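Local coordinates for protein Emp46p (Saccharomyces cerevisiae, PDB 2A6V) that acts as a calcium-independent cargo receptor in the secretion of glycoproteins, using a legume-lectin-like carbohydrate recognition domain, and is also involved in nucleus architecture and gene silencing, at residues Leu111-Arg116 / Ser158-Thr163; Pro142-Cys147 / Arg185-Met190; Cys147-Gln152 / Gln175-Val180. All blocks are in the same frame, centred on the assembly; numbering follows the deposited sequence.

Interaction 1 of 3, residues Leu111-Arg116 / Ser158-Thr163; sequences LMILLR and STLRLT
I113 sits between L160 and L162 and meets each with a different branch. Its CG2 lies anti to the backbone N and reaches the first partner, with I113 CG2 at 3.9 Å from L160 CD1. The other branch extends beyond CG1 with chi2 at 176°, which carries its terminal methyl to the second leucine, I113 CD1 lying 3.8 Å from L162 CD1. In both pairs the side chains run obliquely to each other, so the evidence is of methyls meeting singly rather than of chains lying alongside. L111 adds a looser touch to the same methyl of the second leucine, L111 CD2 to L162 CD1 at 4.2 Å. One leucine methyl thus serves two partners from residues 111-116.

The strands themselves stay well apart: their axes approach to 11.1 Å and run at 158° to each other, nearly antiparallel. Between the segments 153 Å² is buried, and the three close contacts are all between methyl groups. All four touching residues are buried, and L174 lies against both I113 and L160, while L89 lies against L111 and L162. Strand 111-115 bonds through its backbone within one sheet, beside strands 84-90 and 124-131, whereas strand 158-165 belongs to the other. Leucine and isoleucine methyls meeting between two facing sheets, each of antiparallel strands, are characteristic of the core of the legume-lectin-like beta sandwich.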
loop_
_atom_site.group_PDB
_atom_site.type_symbol
_atom_site.label_atom_id
_atom_site.label_comp_id
_atom_site.label_asym_id
_atom_site.label_seq_id
_atom_site.Cartn_x
_atom_site.Cartn_y
_atom_site.Cartn_z
ATOM N N LEU A 111 -7.493 3.784 5.699
ATOM C CA LEU A 111 -7.138 4.422 4.449
ATOM C C LEU A 111 -6.620 3.371 3.492
ATOM O O LEU A 111 -5.800 2.534 3.868
ATOM C CB LEU A 111 -6.062 5.468 4.703
ATOM C CG LEU A 111 -5.358 6.072 3.496
ATOM C CD1 LEU A 111 -6.314 6.924 2.622
ATOM C CD2 LEU A 111 -4.157 6.902 3.948
ATOM N N MET A 112 -7.155 3.389 2.278
ATOM C CA MET A 112 -6.705 2.538 1.193
ATOM C C MET A 112 -6.298 3.438 0.035
ATOM O O MET A 112 -7.134 4.185 -0.496
ATOM C CB MET A 112 -7.835 1.612 0.738
ATOM C CG MET A 112 -7.427 0.657 -0.368
ATOM S SD MET A 112 -8.725 -0.323 -1.110
ATOM C CE MET A 112 -9.622 0.932 -1.976
ATOM N N ILE A 113 -5.055 3.319 -0.415
ATOM C CA ILE A 113 -4.537 4.035 -1.567
ATOM C C ILE A 113 -4.339 2.999 -2.654
ATOM O O ILE A 113 -3.547 2.057 -2.495
ATOM C CB ILE A 113 -3.220 4.773 -1.231
ATOM C CG1 ILE A 113 -3.472 5.782 -0.088
ATOM C CG2 ILE A 113 -2.648 5.425 -2.471
ATOM C CD1 ILE A 113 -2.229 6.510 0.402
ATOM N N LEU A 114 -5.053 3.146 -3.761
ATOM C CA LEU A 114 -5.230 2.093 -4.708
ATOM C C LEU A 114 -4.700 2.496 -6.065
ATOM O O LEU A 114 -5.055 3.558 -6.574
ATOM C CB LEU A 114 -6.713 1.754 -4.806
ATOM C CG LEU A 114 -7.120 0.722 -5.825
ATOM C CD1 LEU A 114 -6.518 -0.649 -5.557
ATOM C CD2 LEU A 114 -8.640 0.638 -5.832
ATOM N N LEU A 115 -3.847 1.652 -6.650
ATOM C CA LEU A 115 -3.420 1.717 -8.033
ATOM C C LEU A 115 -4.222 0.699 -8.805
ATOM O O LEU A 115 -4.110 -0.510 -8.564
ATOM C CB LEU A 115 -1.932 1.426 -8.202
ATOM C CG LEU A 115 -1.009 2.578 -7.829
ATOM C CD1 LEU A 115 -1.109 2.963 -6.344
ATOM C CD2 LEU A 115 0.390 2.293 -8.211
ATOM N N ARG A 116 -5.075 1.170 -9.705
ATOM C CA ARG A 116 -5.898 0.280 -10.517
ATOM C C ARG A 116 -6.373 1.032 -11.743
ATOM O O ARG A 116 -6.036 2.205 -11.927
ATOM C CB ARG A 116 -7.087 -0.261 -9.720
ATOM C CG ARG A 116 -8.260 0.679 -9.515
ATOM C CD ARG A 116 -9.599 -0.049 -9.342
ATOM N NE ARG A 116 -10.709 0.889 -9.201
ATOM C CZ ARG A 116 -11.951 0.642 -9.587
ATOM N NH1 ARG A 116 -12.273 -0.536 -10.128
ATOM N NH2 ARG A 116 -12.885 1.582 -9.445
ATOM N N SER A 158 8.350 2.591 -9.312
ATOM C CA SER A 158 7.906 3.877 -8.816
ATOM C C SER A 158 7.923 3.896 -7.308
ATOM O O SER A 158 7.904 2.828 -6.672
ATOM C CB SER A 158 6.500 4.150 -9.312
ATOM O OG SER A 158 6.521 4.439 -10.705
ATOM N N THR A 159 7.989 5.089 -6.727
ATOM C CA THR A 159 7.944 5.263 -5.283
ATOM C C THR A 159 6.726 6.064 -4.883
ATOM O O THR A 159 6.531 7.187 -5.357
ATOM C CB THR A 159 9.206 5.947 -4.769
ATOM O OG1 THR A 159 10.320 5.058 -4.965
ATOM C CG2 THR A 159 9.147 6.225 -3.250
ATOM N N LEU A 160 5.910 5.471 -4.031
ATOM C CA LEU A 160 4.818 6.143 -3.363
ATOM C C LEU A 160 5.358 6.654 -2.053
ATOM O O LEU A 160 5.906 5.878 -1.252
ATOM C CB LEU A 160 3.658 5.155 -3.153
ATOM C CG LEU A 160 2.452 5.663 -2.361
ATOM C CD1 LEU A 160 1.191 4.984 -2.861
ATOM C CD2 LEU A 160 2.661 5.461 -0.865
ATOM N N ARG A 161 5.254 7.959 -1.826
ATOM C CA ARG A 161 5.715 8.552 -0.589
ATOM C C ARG A 161 4.561 9.243 0.108
ATOM O O ARG A 161 3.983 10.202 -0.428
ATOM C CB ARG A 161 6.839 9.562 -0.823
ATOM C CG ARG A 161 7.268 10.184 0.490
ATOM C CD ARG A 161 8.231 11.335 0.363
ATOM N NE ARG A 161 9.513 10.873 -0.130
ATOM C CZ ARG A 161 10.391 11.615 -0.806
ATOM N NH1 ARG A 161 10.143 12.893 -1.105
ATOM N NH2 ARG A 161 11.539 11.064 -1.199
ATOM N N LEU A 162 4.239 8.779 1.303
ATOM C CA LEU A 162 3.157 9.316 2.105
ATOM C C LEU A 162 3.780 10.021 3.296
ATOM O O LEU A 162 4.485 9.392 4.085
ATOM C CB LEU A 162 2.234 8.185 2.577
ATOM C CG LEU A 162 0.997 8.541 3.418
ATOM C CD1 LEU A 162 -0.025 7.425 3.395
ATOM C CD2 LEU A 162 1.376 8.837 4.839
ATOM N N THR A 163 3.557 11.327 3.402
ATOM C CA THR A 163 4.043 12.106 4.549
ATOM C C THR A 163 2.831 12.583 5.346
ATOM O O THR A 163 1.844 13.004 4.769
ATOM C CB THR A 163 4.966 13.283 4.100
ATOM O OG1 THR A 163 4.329 14.089 3.108
ATOM C CG2 THR A 163 6.168 12.801 3.403
#

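Interaction 2 of 3, residues Pro142-Cys147 / Arg185-Met190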
loop_
_atom_site.group_PDB
_atom_site.type_symbol
_atom_site.label_atom_id
_atom_site.label_comp_id
_atom_site.label_asym_id
_atom_site.label_seq_id
_atom_site.Cartn_x
_atom_site.Cartn_y
_atom_site.Cartn_z
ATOM N N PRO A 142 -17.297 6.581 -2.986
ATOM C CA PRO A 142 -16.406 7.664 -3.408
ATOM C C PRO A 142 -15.002 7.594 -2.832
ATOM O O PRO A 142 -14.841 7.196 -1.679
ATOM C CB PRO A 142 -17.103 8.921 -2.885
ATOM C CG PRO A 142 -17.921 8.465 -1.740
ATOM C CD PRO A 142 -18.310 7.052 -2.018
ATOM N N TYR A 143 -14.026 7.982 -3.640
ATOM C CA TYR A 143 -12.676 8.299 -3.158
ATOM C C TYR A 143 -12.630 9.784 -2.818
ATOM O O TYR A 143 -13.419 10.582 -3.359
ATOM C CB TYR A 143 -11.601 7.933 -4.204
ATOM C CG TYR A 143 -11.880 8.417 -5.609
ATOM C CD1 TYR A 143 -11.615 9.727 -5.976
ATOM C CD2 TYR A 143 -12.387 7.557 -6.575
ATOM C CE1 TYR A 143 -11.868 10.156 -7.255
ATOM C CE2 TYR A 143 -12.647 7.985 -7.867
ATOM C CZ TYR A 143 -12.399 9.311 -8.184
ATOM O OH TYR A 143 -12.639 9.794 -9.470
ATOM N N PHE A 144 -11.747 10.151 -1.904
ATOM C CA PHE A 144 -11.610 11.546 -1.470
ATOM C C PHE A 144 -10.501 12.302 -2.206
ATOM O O PHE A 144 -10.459 13.533 -2.190
ATOM C CB PHE A 144 -11.410 11.668 0.034
ATOM C CG PHE A 144 -10.082 11.197 0.509
ATOM C CD1 PHE A 144 -8.979 12.061 0.537
ATOM C CD2 PHE A 144 -9.910 9.899 0.946
ATOM C CE1 PHE A 144 -7.730 11.609 0.978
ATOM C CE2 PHE A 144 -8.675 9.459 1.370
ATOM C CZ PHE A 144 -7.586 10.315 1.404
ATOM N N ALA A 145 -9.625 11.561 -2.867
ATOM C CA ALA A 145 -8.557 12.150 -3.652
ATOM C C ALA A 145 -8.109 11.201 -4.740
ATOM O O ALA A 145 -8.340 9.992 -4.674
ATOM C CB ALA A 145 -7.389 12.500 -2.771
ATOM N N SER A 146 -7.468 11.756 -5.756
ATOM C CA SER A 146 -7.031 10.966 -6.897
ATOM C C SER A 146 -5.972 11.692 -7.700
ATOM O O SER A 146 -5.825 12.907 -7.605
ATOM C CB SER A 146 -8.201 10.585 -7.787
ATOM O OG SER A 146 -8.690 11.723 -8.493
ATOM N N CYS A 147 -5.249 10.924 -8.498
ATOM C CA CYS A 147 -4.454 11.436 -9.608
ATOM C C CYS A 147 -4.358 10.376 -10.698
ATOM O O CYS A 147 -4.534 9.178 -10.452
ATOM C CB CYS A 147 -3.076 11.902 -9.164
ATOM S SG CYS A 147 -1.988 10.590 -8.538
ATOM N N ARG A 185 -6.237 17.055 4.515
ATOM C CA ARG A 185 -6.258 17.095 5.975
ATOM C C ARG A 185 -7.406 16.237 6.534
ATOM O O ARG A 185 -7.697 16.284 7.723
ATOM C CB ARG A 185 -6.357 18.546 6.440
ATOM C CG ARG A 185 -5.037 19.269 6.371
ATOM C CD ARG A 185 -5.043 20.648 6.974
ATOM N NE ARG A 185 -3.676 21.131 7.213
ATOM C CZ ARG A 185 -2.981 21.902 6.393
ATOM N NH1 ARG A 185 -3.489 22.322 5.240
ATOM N NH2 ARG A 185 -1.756 22.271 6.725
ATOM N N LYS A 186 -8.005 15.409 5.676
ATOM C CA LYS A 186 -9.160 14.581 6.035
ATOM C C LYS A 186 -8.807 13.316 6.814
ATOM O O LYS A 186 -9.656 12.757 7.514
ATOM C CB LYS A 186 -9.915 14.157 4.770
ATOM C CG LYS A 186 -10.563 15.293 4.007
ATOM C CD LYS A 186 -11.562 14.772 2.974
ATOM C CE LYS A 186 -12.415 15.908 2.410
ATOM N NZ LYS A 186 -13.307 15.449 1.306
ATOM N N VAL A 187 -7.584 12.828 6.641
ATOM C CA VAL A 187 -7.135 11.620 7.333
ATOM C C VAL A 187 -6.503 12.050 8.663
ATOM O O VAL A 187 -5.423 12.639 8.678
ATOM C CB VAL A 187 -6.130 10.799 6.478
ATOM C CG1 VAL A 187 -5.990 9.382 7.028
ATOM C CG2 VAL A 187 -6.551 10.753 5.013
ATOM N N LYS A 188 -7.185 11.769 9.770
ATOM C CA LYS A 188 -6.719 12.205 11.084
ATOM C C LYS A 188 -6.453 11.070 12.070
ATOM O O LYS A 188 -5.806 11.283 13.086
ATOM C CB LYS A 188 -7.736 13.160 11.706
ATOM C CG LYS A 188 -7.861 14.472 10.973
ATOM C CD LYS A 188 -8.974 15.323 11.554
ATOM C CE LYS A 188 -9.726 16.085 10.473
ATOM N NZ LYS A 188 -9.012 17.339 10.116
ATOM N N PHE A 189 -6.954 9.868 11.802
ATOM C CA PHE A 189 -6.883 8.815 12.814
ATOM C C PHE A 189 -5.463 8.403 13.221
ATOM O O PHE A 189 -5.256 7.932 14.341
ATOM C CB PHE A 189 -7.728 7.598 12.407
ATOM C CG PHE A 189 -7.152 6.795 11.280
ATOM C CD1 PHE A 189 -6.266 5.764 11.531
ATOM C CD2 PHE A 189 -7.527 7.049 9.965
ATOM C CE1 PHE A 189 -5.752 5.014 10.496
ATOM C CE2 PHE A 189 -6.996 6.305 8.928
ATOM C CZ PHE A 189 -6.116 5.285 9.201
ATOM N N MET A 190 -4.479 8.594 12.341
ATOM C CA MET A 190 -3.114 8.172 12.649
ATOM C C MET A 190 -2.427 9.058 13.683
ATOM O O MET A 190 -1.409 8.668 14.240
ATOM C CB MET A 190 -2.233 8.151 11.396
ATOM C CG MET A 190 -2.651 7.153 10.352
ATOM S SD MET A 190 -3.721 7.891 9.147
ATOM C CE MET A 190 -2.610 9.054 8.274
HETATM O O HOH W 1 -11.324 15.315 -0.380
#
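F144 meets V187 and K186 at one edge of the lectin beta sandwich, where outermost strands of both sheets lie: residues 142-147 lead into the outermost strand 145-148, and residues 185-190 form the loop after strand 179-184, an outermost strand of the other sheet. The phenylalanine has chi1 at 71°, placing CG between the backbone N and the carbonyl carbon and swinging the ring toward the loop. Its far end makes the closest touch, with F144 CZ at 3.8 Å from V187 CG2, and the two side chains cross at about a right angle. That valine methyl stands anti to its own carbonyl carbon. A127, L129 and T184 also pack against F144, so the contact rests on the neighbouring strands of both sheets.

K186 is nearly straight beyond chi1, and its chain passes the base of the phenylalanine, K186 CD lying 4.3 Å from F144 CB. That extension brings the ammonium to the water that also binds the F144 carbonyl. Within the loop, K188 NZ donates to R185 O at 2.9 Å, tilted 24° from the carbonyl plane. A single water bridges the segments, donating to F144 O at 2.7 Å and accepting from K186 NZ at 2.6 Å.

Interaction 3 of 3, residues Cys147-Gln152 / Gln175-Val180. With EDO (1,2-ethanediol), chain E.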
loop_
_atom_site.group_PDB
_atom_site.type_symbol
_atom_site.label_atom_id
_atom_site.label_comp_id
_atom_site.label_asym_id
_atom_site.label_seq_id
_atom_site.Cartn_x
_atom_site.Cartn_y
_atom_site.Cartn_z
ATOM N N CYS A 147 -5.249 10.924 -8.498
ATOM C CA CYS A 147 -4.454 11.436 -9.608
ATOM C C CYS A 147 -4.358 10.376 -10.698
ATOM O O CYS A 147 -4.534 9.178 -10.452
ATOM C CB CYS A 147 -3.076 11.902 -9.164
ATOM S SG CYS A 147 -1.988 10.590 -8.538
ATOM N N LEU A 148 -4.088 10.798 -11.917
ATOM C CA LEU A 148 -3.857 9.890 -13.008
ATOM C C LEU A 148 -2.376 9.524 -12.938
ATOM O O LEU A 148 -1.522 10.385 -12.739
ATOM C CB LEU A 148 -4.214 10.540 -14.341
ATOM C CG LEU A 148 -5.619 11.126 -14.417
ATOM C CD1 LEU A 148 -5.862 11.686 -15.818
ATOM C CD2 LEU A 148 -6.680 10.096 -14.034
ATOM N N PHE A 149 -2.096 8.238 -13.061
ATOM C CA PHE A 149 -0.723 7.744 -12.883
ATOM C C PHE A 149 -0.516 6.435 -13.656
ATOM O O PHE A 149 -1.258 5.469 -13.491
ATOM C CB PHE A 149 -0.429 7.534 -11.392
ATOM C CG PHE A 149 0.997 7.159 -11.125
ATOM C CD1 PHE A 149 1.997 8.105 -11.167
ATOM C CD2 PHE A 149 1.342 5.831 -10.940
ATOM C CE1 PHE A 149 3.309 7.743 -10.957
ATOM C CE2 PHE A 149 2.663 5.479 -10.728
ATOM C CZ PHE A 149 3.626 6.417 -10.741
ATOM N N GLN A 150 0.490 6.445 -14.528
ATOM C CA GLN A 150 0.821 5.293 -15.363
ATOM C C GLN A 150 1.694 4.314 -14.571
ATOM O O GLN A 150 2.779 4.668 -14.093
ATOM C CB GLN A 150 1.545 5.727 -16.643
ATOM C CG GLN A 150 1.648 4.630 -17.662
ATOM C CD GLN A 150 2.294 5.051 -18.968
ATOM O OE1 GLN A 150 2.419 4.237 -19.877
ATOM N NE2 GLN A 150 2.661 6.313 -19.084
ATOM N N TYR A 151 1.205 3.093 -14.427
ATOM C CA TYR A 151 1.932 2.045 -13.680
ATOM C C TYR A 151 2.027 0.693 -14.441
ATOM O O TYR A 151 2.945 -0.067 -14.170
ATOM C CB TYR A 151 1.330 1.821 -12.269
ATOM C CG TYR A 151 -0.032 1.208 -12.315
ATOM C CD1 TYR A 151 -0.189 -0.168 -12.399
ATOM C CD2 TYR A 151 -1.174 2.007 -12.338
ATOM C CE1 TYR A 151 -1.452 -0.751 -12.489
ATOM C CE2 TYR A 151 -2.444 1.453 -12.432
ATOM C CZ TYR A 151 -2.581 0.063 -12.494
ATOM O OH TYR A 151 -3.827 -0.524 -12.637
ATOM N N GLN A 152 1.115 0.354 -15.343
ATOM C CA GLN A 152 1.138 -0.988 -15.915
ATOM C C GLN A 152 2.376 -1.201 -16.760
ATOM O O GLN A 152 2.808 -0.315 -17.506
ATOM C CB GLN A 152 -0.095 -1.292 -16.756
ATOM C CG GLN A 152 -1.370 -1.442 -15.961
ATOM C CD GLN A 152 -2.445 -2.077 -16.790
ATOM O OE1 GLN A 152 -2.618 -1.714 -17.962
ATOM N NE2 GLN A 152 -3.189 -2.999 -16.202
ATOM N N GLN A 175 2.940 11.585 -2.682
ATOM C CA GLN A 175 3.700 11.796 -3.908
ATOM C C GLN A 175 3.941 10.474 -4.619
ATOM O O GLN A 175 4.104 9.440 -3.988
ATOM C CB GLN A 175 5.059 12.429 -3.600
ATOM C CG GLN A 175 5.008 13.802 -2.930
ATOM C CD GLN A 175 6.349 14.157 -2.335
ATOM O OE1 GLN A 175 6.686 13.710 -1.244
ATOM N NE2 GLN A 175 7.131 14.929 -3.066
ATOM N N MET A 176 3.934 10.520 -5.933
ATOM C CA MET A 176 4.321 9.416 -6.798
ATOM C C MET A 176 5.511 9.875 -7.595
ATOM O O MET A 176 5.449 10.881 -8.304
ATOM C CB MET A 176 3.180 9.009 -7.719
ATOM C CG MET A 176 1.880 8.680 -6.980
ATOM S SD MET A 176 1.953 7.236 -5.917
ATOM C CE MET A 176 2.129 5.977 -7.044
ATOM N N ASP A 177 6.618 9.155 -7.481
ATOM C CA ASP A 177 7.864 9.541 -8.147
ATOM C C ASP A 177 8.188 11.020 -7.905
ATOM O O ASP A 177 8.557 11.739 -8.826
ATOM C CB ASP A 177 7.791 9.157 -9.625
ATOM C CG ASP A 177 7.814 7.661 -9.847
ATOM O OD1 ASP A 177 8.285 6.931 -8.943
ATOM O OD2 ASP A 177 7.438 7.148 -10.908
ATOM N N ASN A 178 8.018 11.451 -6.661
ATOM C CA ASN A 178 8.363 12.794 -6.196
ATOM C C ASN A 178 7.516 13.917 -6.775
ATOM O O ASN A 178 7.894 15.096 -6.702
ATOM C CB ASN A 178 9.849 13.080 -6.401
ATOM C CG ASN A 178 10.726 12.149 -5.592
ATOM O OD1 ASN A 178 10.429 11.848 -4.433
ATOM N ND2 ASN A 178 11.802 11.675 -6.199
ATOM N N ARG A 179 6.351 13.559 -7.303
ATOM C CA ARG A 179 5.398 14.529 -7.844
ATOM C C ARG A 179 4.120 14.391 -7.056
ATOM O O ARG A 179 3.660 13.281 -6.804
ATOM C CB ARG A 179 5.124 14.274 -9.329
ATOM C CG ARG A 179 6.394 14.211 -10.222
ATOM C CD ARG A 179 6.180 14.301 -11.717
ATOM N NE ARG A 179 5.073 13.462 -12.171
ATOM C CZ ARG A 179 5.151 12.171 -12.500
ATOM N NH1 ARG A 179 6.284 11.482 -12.413
ATOM N NH2 ARG A 179 4.053 11.548 -12.917
ATOM N N VAL A 180 3.514 15.500 -6.668
ATOM C CA VAL A 180 2.345 15.445 -5.807
ATOM C C VAL A 180 1.159 14.834 -6.558
ATOM O O VAL A 180 0.825 15.231 -7.672
ATOM C CB VAL A 180 1.986 16.818 -5.185
ATOM C CG1 VAL A 180 0.754 16.714 -4.336
ATOM C CG2 VAL A 180 3.147 17.315 -4.317
HETATM C C1 EDO E . 1.763 12.214 -9.951
HETATM O O1 EDO E . 1.608 12.081 -8.550
HETATM C C2 EDO E . 0.441 12.615 -10.593
HETATM O O2 EDO E . -0.017 13.873 -10.075
#
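Torsions on both sides bring F149 and M176 together. F149 has CG anti to the backbone N (chi1 -174°), which sends the ring across to residues 175-180, while M176 bends at both chi2 and chi3, folding its thioether so that the terminal methyl comes over a face of that ring. The methyl makes a CH-pi contact: M176 CE is 4.0 Å from the F149 centroid and 20° off the ring normal, displaced toward the rim. The sulfur stands higher above the face, M176 SD being 5.1 Å from the centroid, a long Met-aromatic contact. Nearer the backbone, M176 CB approaches F149 CE1 to 3.5 Å.

D177 approaches differently, at the ring's edge, with its OD2 lying 3.9 Å from F149 CZ and the ring and carboxylate planes 62° apart. This carboxylate is held by the neighbouring strand, OD1 accepting from T159 N and OD2 pairing with S158 OG. Residues M176 to R179 form a type I' turn, closed by backbone hydrogen bonds in both directions. A 1,2-ethanediol molecule, probably from the crystallisation liquor, lies beside the hairpin; its O1 donates to R179 O and its O2 to V180 O, each at 2.9 Å. It also touches the side chain of C147, whose sulfur forms the disulfide with C181.

The ring thus carries a methyl over a face and a carboxylate oxygen at its edge, where the slightly positive C-H rim would probably favour a negative charge. R179 NH2, 4.3 Å from F149 CE1, adds a positive group nearby. The contact is probably mainly dispersive over the face, with a weak electrostatic part at the edge.

In the fold
Interaction 1 lies in the core, wholly buried and purely aliphatic, and joins inner strands of the two facing sheets. The centres of interactions 2 and 3 lie about 14 Å from the chain centre, and both are partly buried; each centres on a phenylalanine near an end of strand 145-148. They share C147, whose disulfide ties that outermost strand to 179-184 of the other sheet. Chemistry follows place: methyls alone inside, then a ring with valine, lysine and a bridging water at 142-147/185-190, and a ring with thioether and carboxylate at 147-152/175-180. Interaction 1 touches both neighbours, through L111 on F144 and R161-Q175 backbone pairing, while centres of interactions 2 and 3 are 16 Å apart.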